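Local structure of oligopeptide ABC transporter OppAIV (Borrelia burgdorferi B31, 4GL8) at residues 331-336 against 480-485; 335-340 against 432-437. The protein probably binds oligopeptides outside the cytoplasmic membrane and hands them to an ABC transporter for uptake. One frame throughout, in Å; residues are numbered along the deposited sequence.

Contact 1: residues 331-336 against 480-485; sequences RRATPD and KAEAII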
loop_
_atom_site.group_PDB
_atom_site.type_symbol
_atom_site.label_atom_id
_atom_site.label_comp_id
_atom_site.label_asym_id
_atom_site.label_seq_id
_atom_site.Cartn_x
_atom_site.Cartn_y
_atom_site.Cartn_z
ATOM N N ARG A 331 -12.554 -7.437 -13.383
ATOM C CA ARG A 331 -13.168 -8.237 -12.351
ATOM C C ARG A 331 -12.086 -8.900 -11.493
ATOM O O ARG A 331 -12.397 -9.548 -10.484
ATOM C CB ARG A 331 -14.046 -9.289 -12.987
ATOM C CG ARG A 331 -15.312 -8.723 -13.605
ATOM C CD ARG A 331 -16.426 -8.697 -12.582
ATOM N NE ARG A 331 -16.611 -10.015 -11.985
ATOM C CZ ARG A 331 -17.196 -11.049 -12.600
ATOM N NH1 ARG A 331 -17.703 -10.929 -13.811
ATOM N NH2 ARG A 331 -17.285 -12.213 -11.974
ATOM N N ARG A 332 -10.822 -8.723 -11.904
ATOM C CA ARG A 332 -9.672 -9.302 -11.215
ATOM C C ARG A 332 -9.363 -8.629 -9.896
ATOM O O ARG A 332 -9.634 -7.438 -9.698
ATOM C CB ARG A 332 -8.395 -9.256 -12.084
ATOM C CG ARG A 332 -8.409 -10.142 -13.346
ATOM C CD ARG A 332 -7.875 -11.551 -13.118
ATOM N NE ARG A 332 -6.543 -11.477 -12.541
ATOM C CZ ARG A 332 -5.402 -11.327 -13.214
ATOM N NH1 ARG A 332 -5.365 -11.319 -14.539
ATOM N NH2 ARG A 332 -4.264 -11.226 -12.545
ATOM N N ALA A 333 -8.759 -9.420 -9.010
ATOM C CA ALA A 333 -8.302 -8.962 -7.694
ATOM C C ALA A 333 -6.811 -8.597 -7.657
ATOM O O ALA A 333 -6.338 -7.987 -6.706
ATOM C CB ALA A 333 -8.586 -10.056 -6.675
ATOM N N THR A 334 -6.045 -9.035 -8.650
ATOM C CA THR A 334 -4.611 -8.750 -8.689
ATOM C C THR A 334 -4.238 -8.125 -10.029
ATOM O O THR A 334 -4.878 -8.386 -11.029
ATOM C CB THR A 334 -3.763 -10.024 -8.546
ATOM O OG1 THR A 334 -3.834 -10.761 -9.759
ATOM C CG2 THR A 334 -4.263 -10.928 -7.399
ATOM N N PRO A 335 -3.179 -7.308 -10.047
ATOM C CA PRO A 335 -2.595 -6.965 -11.322
ATOM C C PRO A 335 -1.939 -8.213 -11.920
ATOM O O PRO A 335 -1.828 -9.236 -11.229
ATOM C CB PRO A 335 -1.531 -5.936 -10.973
ATOM C CG PRO A 335 -1.776 -5.540 -9.561
ATOM C CD PRO A 335 -2.475 -6.681 -8.918
ATOM N N ASP A 336 -1.536 -8.116 -13.186
ATOM C CA ASP A 336 -0.727 -9.145 -13.839
ATOM C C ASP A 336 0.739 -8.930 -13.495
ATOM O O ASP A 336 1.163 -7.796 -13.280
ATOM C CB ASP A 336 -0.897 -9.090 -15.355
ATOM C CG ASP A 336 -2.283 -9.542 -15.818
ATOM O OD1 ASP A 336 -2.951 -10.402 -15.181
ATOM O OD2 ASP A 336 -2.707 -9.013 -16.849
ATOM N N LYS A 480 -6.636 -20.625 -9.018
ATOM C CA LYS A 480 -7.823 -21.232 -8.371
ATOM C C LYS A 480 -8.266 -20.457 -7.108
ATOM O O LYS A 480 -9.434 -20.318 -6.849
ATOM C CB LYS A 480 -7.607 -22.731 -8.041
ATOM N N ALA A 481 -7.337 -19.930 -6.331
ATOM C CA ALA A 481 -7.719 -19.099 -5.162
ATOM C C ALA A 481 -8.409 -17.784 -5.601
ATOM O O ALA A 481 -9.486 -17.416 -5.124
ATOM C CB ALA A 481 -6.505 -18.812 -4.294
ATOM N N GLU A 482 -7.805 -17.100 -6.547
ATOM C CA GLU A 482 -8.376 -15.872 -7.062
ATOM C C GLU A 482 -9.766 -16.096 -7.656
ATOM O O GLU A 482 -10.638 -15.242 -7.500
ATOM C CB GLU A 482 -7.476 -15.232 -8.131
ATOM C CG GLU A 482 -7.938 -13.821 -8.460
ATOM C CD GLU A 482 -7.071 -13.080 -9.457
ATOM O OE1 GLU A 482 -7.312 -11.862 -9.585
ATOM O OE2 GLU A 482 -6.203 -13.709 -10.132
ATOM N N ALA A 483 -9.967 -17.212 -8.359
ATOM C CA ALA A 483 -11.268 -17.498 -8.955
ATOM C C ALA A 483 -12.354 -17.566 -7.904
ATOM O O ALA A 483 -13.477 -17.201 -8.187
ATOM C CB ALA A 483 -11.252 -18.799 -9.740
ATOM N N ILE A 484 -12.029 -18.043 -6.704
ATOM C CA ILE A 484 -13.010 -18.126 -5.624
ATOM C C ILE A 484 -13.494 -16.735 -5.220
ATOM O O ILE A 484 -14.689 -16.519 -5.077
ATOM C CB ILE A 484 -12.453 -18.864 -4.378
ATOM C CG1 ILE A 484 -12.229 -20.350 -4.667
ATOM C CG2 ILE A 484 -13.377 -18.720 -3.187
ATOM C CD1 ILE A 484 -11.424 -21.018 -3.588
ATOM N N ILE A 485 -12.583 -15.798 -5.008
ATOM C CA ILE A 485 -13.005 -14.423 -4.670
ATOM C C ILE A 485 -13.601 -13.625 -5.844
ATOM O O ILE A 485 -14.566 -12.908 -5.642
ATOM C CB ILE A 485 -11.914 -13.620 -3.944
ATOM C CG1 ILE A 485 -10.693 -13.400 -4.824
ATOM C CG2 ILE A 485 -11.573 -14.337 -2.633
ATOM C CD1 ILE A 485 -9.521 -12.778 -4.088
#
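E482 reaches from its helix to the loop 331-336 and makes most of the helix side of this contact. Its chain is straight. CG lies anti to the backbone N (chi1 -169°) and the rest is extended, which carries the carboxylate out to the loop backbone.

The charged part is a salt bridge. R332 NE gives a hydrogen bond to E482 OE1 at 3.1 Å, in the guanidinium plane, on the syn side of OE1 but tilted out of the carboxylate plane. The two flat groups stand almost at right angles, 83° apart. The arginine chain is bent at chi2 and chi3, and this turns its NE toward the glutamate. Farther out, R332 NH1 bonds to D336 OD1 at 2.7 Å, and R332 NH2 bonds to T334 OG1 at 2.9 Å. Bonds on NE, NH1 and NH2, all near the guanidinium plane, fix its rotation.

R332, D336 and E482 thus form a salt-bridge network, which joins helix 471-489 to the loop between strand 328-329 and helix 351-361.

The backbone part adds to the same oxygen. A333 N donates to E482 OE1 at 2.9 Å, nearly along the C-O axis. T334 N adds a weak bond to E482 OE1. The other oxygen, OE2, accepts from the hydroxyls of Y340 and Y342. The carboxylate is buried, and these donors probably favour its charged form.

The apolar part is small. A333 CB meets I485 CD1 at 3.9 Å, one helical turn from E482.

Contact 2: residues 335-340 against 432-437; sequences PDYIDY and ADPMTF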
loop_
_atom_site.group_PDB
_atom_site.type_symbol
_atom_site.label_atom_id
_atom_site.label_comp_id
_atom_site.label_asym_id
_atom_site.label_seq_id
_atom_site.Cartn_x
_atom_site.Cartn_y
_atom_site.Cartn_z
ATOM N N PRO A 335 -3.179 -7.308 -10.047
ATOM C CA PRO A 335 -2.595 -6.965 -11.322
ATOM C C PRO A 335 -1.939 -8.213 -11.920
ATOM O O PRO A 335 -1.828 -9.236 -11.229
ATOM C CB PRO A 335 -1.531 -5.936 -10.973
ATOM C CG PRO A 335 -1.776 -5.540 -9.561
ATOM C CD PRO A 335 -2.475 -6.681 -8.918
ATOM N N ASP A 336 -1.536 -8.116 -13.186
ATOM C CA ASP A 336 -0.727 -9.145 -13.839
ATOM C C ASP A 336 0.739 -8.930 -13.495
ATOM O O ASP A 336 1.163 -7.796 -13.280
ATOM C CB ASP A 336 -0.897 -9.090 -15.355
ATOM C CG ASP A 336 -2.283 -9.542 -15.818
ATOM O OD1 ASP A 336 -2.951 -10.402 -15.181
ATOM O OD2 ASP A 336 -2.707 -9.013 -16.849
ATOM N N TYR A 337 1.492 -10.021 -13.402
ATOM C CA TYR A 337 2.956 -9.979 -13.203
ATOM C C TYR A 337 3.580 -10.950 -14.196
ATOM O O TYR A 337 2.872 -11.733 -14.811
ATOM C CB TYR A 337 3.368 -10.366 -11.766
ATOM C CG TYR A 337 2.721 -9.541 -10.693
ATOM C CD1 TYR A 337 3.414 -8.504 -10.071
ATOM C CD2 TYR A 337 1.389 -9.788 -10.292
ATOM C CE1 TYR A 337 2.806 -7.750 -9.079
ATOM C CE2 TYR A 337 0.777 -9.043 -9.298
ATOM C CZ TYR A 337 1.475 -8.019 -8.709
ATOM O OH TYR A 337 0.873 -7.256 -7.760
ATOM N N ILE A 338 4.898 -10.879 -14.352
ATOM C CA ILE A 338 5.634 -11.715 -15.312
ATOM C C ILE A 338 5.255 -13.203 -15.207
ATOM O O ILE A 338 5.051 -13.871 -16.220
ATOM C CB ILE A 338 7.180 -11.524 -15.136
ATOM C CG1 ILE A 338 7.999 -12.370 -16.137
ATOM C CG2 ILE A 338 7.633 -11.834 -13.708
ATOM C CD1 ILE A 338 8.606 -11.562 -17.268
ATOM N N ASP A 339 5.164 -13.706 -13.979
ATOM C CA ASP A 339 4.817 -15.091 -13.717
ATOM C C ASP A 339 3.341 -15.304 -13.349
ATOM O O ASP A 339 2.969 -16.395 -13.001
ATOM C CB ASP A 339 5.701 -15.627 -12.588
ATOM C CG ASP A 339 7.144 -15.950 -13.050
ATOM O OD1 ASP A 339 7.369 -16.259 -14.262
ATOM O OD2 ASP A 339 8.044 -15.911 -12.164
ATOM N N TYR A 340 2.504 -14.284 -13.450
ATOM C CA TYR A 340 1.092 -14.397 -13.094
ATOM C C TYR A 340 0.238 -13.490 -13.971
ATOM O O TYR A 340 -0.084 -12.366 -13.626
ATOM C CB TYR A 340 0.882 -14.075 -11.608
ATOM C CG TYR A 340 -0.500 -14.430 -11.114
ATOM C CD1 TYR A 340 -0.833 -15.747 -10.859
ATOM C CD2 TYR A 340 -1.483 -13.448 -10.924
ATOM C CE1 TYR A 340 -2.094 -16.104 -10.435
ATOM C CE2 TYR A 340 -2.763 -13.798 -10.502
ATOM C CZ TYR A 340 -3.046 -15.134 -10.249
ATOM O OH TYR A 340 -4.276 -15.527 -9.828
ATOM N N ALA A 432 6.557 -7.468 -5.425
ATOM C CA ALA A 432 6.310 -7.814 -6.823
ATOM C C ALA A 432 5.820 -9.268 -6.997
ATOM O O ALA A 432 6.474 -10.075 -7.615
ATOM C CB ALA A 432 7.590 -7.589 -7.616
ATOM N N ASP A 433 4.678 -9.605 -6.421
ATOM C CA ASP A 433 4.102 -10.959 -6.555
ATOM C C ASP A 433 2.606 -10.874 -6.242
ATOM O O ASP A 433 2.213 -10.157 -5.328
ATOM C CB ASP A 433 4.822 -11.937 -5.624
ATOM C CG ASP A 433 4.282 -13.360 -5.725
ATOM O OD1 ASP A 433 4.893 -14.165 -6.455
ATOM O OD2 ASP A 433 3.243 -13.674 -5.075
ATOM N N PRO A 434 1.762 -11.576 -7.004
ATOM C CA PRO A 434 0.337 -11.525 -6.743
ATOM C C PRO A 434 -0.073 -11.822 -5.278
ATOM O O PRO A 434 -1.151 -11.411 -4.863
ATOM C CB PRO A 434 -0.210 -12.590 -7.683
ATOM C CG PRO A 434 0.942 -13.517 -7.899
ATOM C CD PRO A 434 2.077 -12.573 -8.034
ATOM N N MET A 435 0.763 -12.491 -4.494
ATOM C CA MET A 435 0.397 -12.768 -3.105
ATOM C C MET A 435 0.110 -11.519 -2.254
ATOM O O MET A 435 -0.665 -11.610 -1.292
ATOM C CB MET A 435 1.432 -13.656 -2.405
ATOM C CG MET A 435 1.048 -14.154 -1.008
ATOM S SD MET A 435 -0.476 -15.154 -0.841
ATOM C CE MET A 435 -0.081 -16.535 -1.865
ATOM N N THR A 436 0.705 -10.369 -2.589
ATOM C CA THR A 436 0.474 -9.175 -1.797
ATOM C C THR A 436 -1.014 -8.822 -1.861
ATOM O O THR A 436 -1.604 -8.419 -0.862
ATOM C CB THR A 436 1.351 -7.976 -2.211
ATOM O OG1 THR A 436 1.103 -6.897 -1.300
ATOM C CG2 THR A 436 1.027 -7.513 -3.589
ATOM N N PHE A 437 -1.632 -9.048 -3.011
ATOM C CA PHE A 437 -3.089 -8.884 -3.137
ATOM C C PHE A 437 -3.937 -10.029 -2.597
ATOM O O PHE A 437 -4.960 -9.812 -1.946
ATOM C CB PHE A 437 -3.418 -8.667 -4.591
ATOM C CG PHE A 437 -2.955 -7.354 -5.092
ATOM C CD1 PHE A 437 -1.689 -7.212 -5.650
ATOM C CD2 PHE A 437 -3.764 -6.230 -4.946
ATOM C CE1 PHE A 437 -1.255 -5.975 -6.055
ATOM C CE2 PHE A 437 -3.333 -4.992 -5.393
ATOM C CZ PHE A 437 -2.086 -4.863 -5.939
#
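The Y337 ring lies over the backbone that leads into helix 435-438. P434 N sits 3.5 Å above the ring plane, toward the rim, and the carbonyl carbon of D433 lies over the same face. P434 CD packs against Y337 CD2 at 3.7 Å. The two side chains run alongside each other, pointing opposite ways. The tyrosine CB points toward the other segment, and CG is anti to the carbonyl carbon (chi1 -56°), which swings the ring over the D433-P434 peptide.

This is the tightly packed half, with P434 between two tyrosines. On Y340 its CB makes a CH-pi contact over the ring face, 4.0 Å from the centroid. P434 CG also touches Y340 CG, at 3.6 Å. At the far end of the Y337 ring, the hydroxyl lies at the edge of the F437 ring. P335 lies over a face of F437, but the two are modelled too close for the detail to be trusted. W427 meets F437 edge-to-face.

Two local motifs shape the surfaces. Y337 to Y340 form a type I beta turn. Y340 N bonds to Y337 O at 2.9 Å, and Y337 N bonds back to Y340 O at 2.8 Å. In the other segment D433 precedes the turn into the helix and makes a capping bond. Its OD2 accepts from M435 N at 2.8 Å, with an N-H...O angle of 163°, and is also in a salt bridge with R474.

The solvent side is looser. Y337 is partly exposed. A432 is exposed and lies at the margin, where its carbonyl carbon approaches Y337 CE1 at 4.0 Å. No hydrogen bond crosses this contact.

From the N terminus, the chain leaves strand 328-329 and enters the long loop before helix 351-361. Both contacts begin in this loop and share P335 and D336. Contact 2 closes the shorter loop, with 91 residues between its segments, at the entry to helix 435-438. Contact 1 closes a longer one, with 143 residues between, on helix 471-489. Its second segment comes after that of contact 2, so the contact 2 loop lies wholly within the contact 1 loop. The centres are 10 Å apart. They meet mainly at Y340, which reaches E482, and A333 also packs on F437. One loop thus ties both helices together.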